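Local structure of fructosyl amine: oxygen oxidoreductase (Aspergillus fumigatus, 3DJE) at residues Leu225-Gln230 against Ile393-Asp398. The protein probably oxidises fructosyl amino acids with the help of bound FAD and molecular oxygen, removing the sugar as a deglycating enzyme. Sequence-based numbering, arbitrary orientation.
Sequences LDFKNQ and IKWNPD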
# COMPACT_ATOMS: atom_id res chain seq x y z
N LEU A 225 -6.21 -19.32 -2.48
CA LEU A 225 -7.53 -19.36 -3.09
C LEU A 225 -7.38 -19.11 -4.58
O LEU A 225 -6.50 -18.37 -4.99
CB LEU A 225 -8.38 -18.23 -2.47
CG LEU A 225 -9.86 -18.07 -2.81
CD1 LEU A 225 -10.68 -19.11 -2.07
CD2 LEU A 225 -10.35 -16.68 -2.45
N ASP A 226 -8.29 -19.68 -5.38
CA ASP A 226 -8.38 -19.35 -6.79
C ASP A 226 -9.12 -18.03 -6.99
O ASP A 226 -10.35 -17.99 -6.90
CB ASP A 226 -9.09 -20.48 -7.55
CG ASP A 226 -9.12 -20.26 -9.06
OD1 ASP A 226 -8.60 -19.25 -9.57
OD2 ASP A 226 -9.68 -21.14 -9.76
N PHE A 227 -8.37 -16.96 -7.27
CA PHE A 227 -8.99 -15.66 -7.49
C PHE A 227 -9.51 -15.43 -8.91
O PHE A 227 -9.93 -14.32 -9.24
CB PHE A 227 -8.04 -14.52 -7.08
CG PHE A 227 -8.01 -14.28 -5.60
CD1 PHE A 227 -7.14 -14.99 -4.78
CD2 PHE A 227 -8.87 -13.35 -5.02
CE1 PHE A 227 -7.11 -14.76 -3.40
CE2 PHE A 227 -8.85 -13.11 -3.64
CZ PHE A 227 -7.98 -13.82 -2.83
N LYS A 228 -9.46 -16.46 -9.75
CA LYS A 228 -9.93 -16.30 -11.13
C LYS A 228 -9.26 -15.10 -11.85
O LYS A 228 -9.94 -14.30 -12.50
CB LYS A 228 -11.46 -16.18 -11.17
CG LYS A 228 -12.22 -17.23 -10.36
CD LYS A 228 -12.00 -18.63 -10.91
CE LYS A 228 -12.81 -19.66 -10.15
NZ LYS A 228 -12.40 -21.04 -10.51
N ASN A 229 -7.95 -14.98 -11.68
CA ASN A 229 -7.13 -13.94 -12.30
C ASN A 229 -7.42 -12.53 -11.80
O ASN A 229 -6.97 -11.56 -12.40
CB ASN A 229 -7.18 -14.00 -13.84
CG ASN A 229 -6.70 -15.34 -14.38
OD1 ASN A 229 -5.70 -15.89 -13.91
ND2 ASN A 229 -7.43 -15.88 -15.35
N GLN A 230 -8.15 -12.41 -10.69
CA GLN A 230 -8.48 -11.06 -10.18
C GLN A 230 -7.29 -10.31 -9.57
O GLN A 230 -7.33 -9.08 -9.49
CB GLN A 230 -9.62 -11.11 -9.17
CG GLN A 230 -10.99 -11.35 -9.77
CD GLN A 230 -12.02 -11.53 -8.69
OE1 GLN A 230 -12.65 -10.56 -8.25
NE2 GLN A 230 -12.20 -12.77 -8.24
N ILE A 393 -16.71 -3.11 -5.43
CA ILE A 393 -15.68 -3.88 -4.72
C ILE A 393 -15.98 -5.38 -4.63
O ILE A 393 -15.21 -6.15 -4.03
CB ILE A 393 -15.44 -3.34 -3.28
CG1 ILE A 393 -16.71 -3.55 -2.43
CG2 ILE A 393 -14.98 -1.88 -3.34
CD1 ILE A 393 -16.62 -3.10 -0.98
N LYS A 394 -17.10 -5.81 -5.20
CA LYS A 394 -17.52 -7.21 -5.10
C LYS A 394 -16.59 -8.19 -5.83
O LYS A 394 -15.81 -7.79 -6.68
CB LYS A 394 -18.95 -7.39 -5.63
CG LYS A 394 -19.10 -7.08 -7.10
CD LYS A 394 -20.47 -7.51 -7.55
CE LYS A 394 -20.77 -7.05 -8.94
NZ LYS A 394 -22.20 -7.39 -9.24
N TRP A 395 -16.70 -9.47 -5.46
CA TRP A 395 -16.07 -10.56 -6.21
C TRP A 395 -16.44 -10.41 -7.68
O TRP A 395 -17.62 -10.31 -8.02
CB TRP A 395 -16.56 -11.91 -5.67
CG TRP A 395 -15.90 -13.10 -6.26
CD1 TRP A 395 -16.37 -13.87 -7.30
CD2 TRP A 395 -14.66 -13.69 -5.85
NE1 TRP A 395 -15.49 -14.91 -7.56
CE2 TRP A 395 -14.43 -14.82 -6.69
CE3 TRP A 395 -13.71 -13.38 -4.87
CZ2 TRP A 395 -13.29 -15.63 -6.57
CZ3 TRP A 395 -12.58 -14.19 -4.74
CH2 TRP A 395 -12.38 -15.30 -5.59
N ASN A 396 -15.43 -10.36 -8.56
CA ASN A 396 -15.64 -9.93 -9.94
C ASN A 396 -14.75 -10.65 -10.95
O ASN A 396 -13.86 -10.04 -11.54
CB ASN A 396 -15.39 -8.41 -10.03
CG ASN A 396 -16.12 -7.74 -11.21
OD1 ASN A 396 -16.19 -6.51 -11.27
ND2 ASN A 396 -16.65 -8.53 -12.13
N PRO A 397 -14.98 -11.96 -11.18
CA PRO A 397 -14.13 -12.65 -12.15
C PRO A 397 -14.27 -12.11 -13.58
O PRO A 397 -13.32 -12.17 -14.36
CB PRO A 397 -14.61 -14.11 -12.07
CG PRO A 397 -15.97 -14.03 -11.52
CD PRO A 397 -16.00 -12.86 -10.60
N ASP A 398 -15.44 -11.57 -13.91
CA ASP A 398 -15.70 -11.11 -15.28
C ASP A 398 -14.82 -9.95 -15.73
O ASP A 398 -14.48 -9.86 -16.91
CB ASP A 398 -17.19 -10.79 -15.47
CG ASP A 398 -18.08 -12.02 -15.38
OD1 ASP A 398 -17.57 -13.15 -15.57
OD2 ASP A 398 -19.29 -11.87 -15.11
O HOH W 1 -11.72 -14.33 -14.64
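The indole of Trp-395 carries Gln-230 NE2 over the centre of one face, 3.3 Å above the plane, while Asp-226 O lies at its edge, 3.6 Å from Trp-395 CH2. The amide of Gln-230 stands nearly upright on the indole, planes 89° apart. Phe-227 meets the six-membered ring obliquely, CD2 3.8 Å from Trp-395 CZ3, and its own ring has Leu-225 CD2 over one face. With CG of Trp-395 anti to the backbone N (chi1 -174°), the indole extends to the 225-230 loop, and Leu-225 CD2 also touches it.

Both ends of the Gln-230 amide are bonded. NE2 donates to Phe-227 O (2.9 Å), which Gln-230 N reaches from the opposite face of the carbonyl plane; OE1 accepts Asn-396 N (2.8 Å) from above its own plane. These bonds fix the rotation of the amide. Farther out, Lys-228 CB packs on Pro-397 CB, and one water donates to Lys-228 O and Pro-397 O. Asp-348 accepts from Trp-395 N.

Phe-227 to Gln-230 form a type I' beta turn, entered through an Asx turn at Asp-226; the contact joins this loop, leading into strand 232-242, to the link between helices 387-393 and 397-400, beside the FAD-binding Rossmann-type sheet.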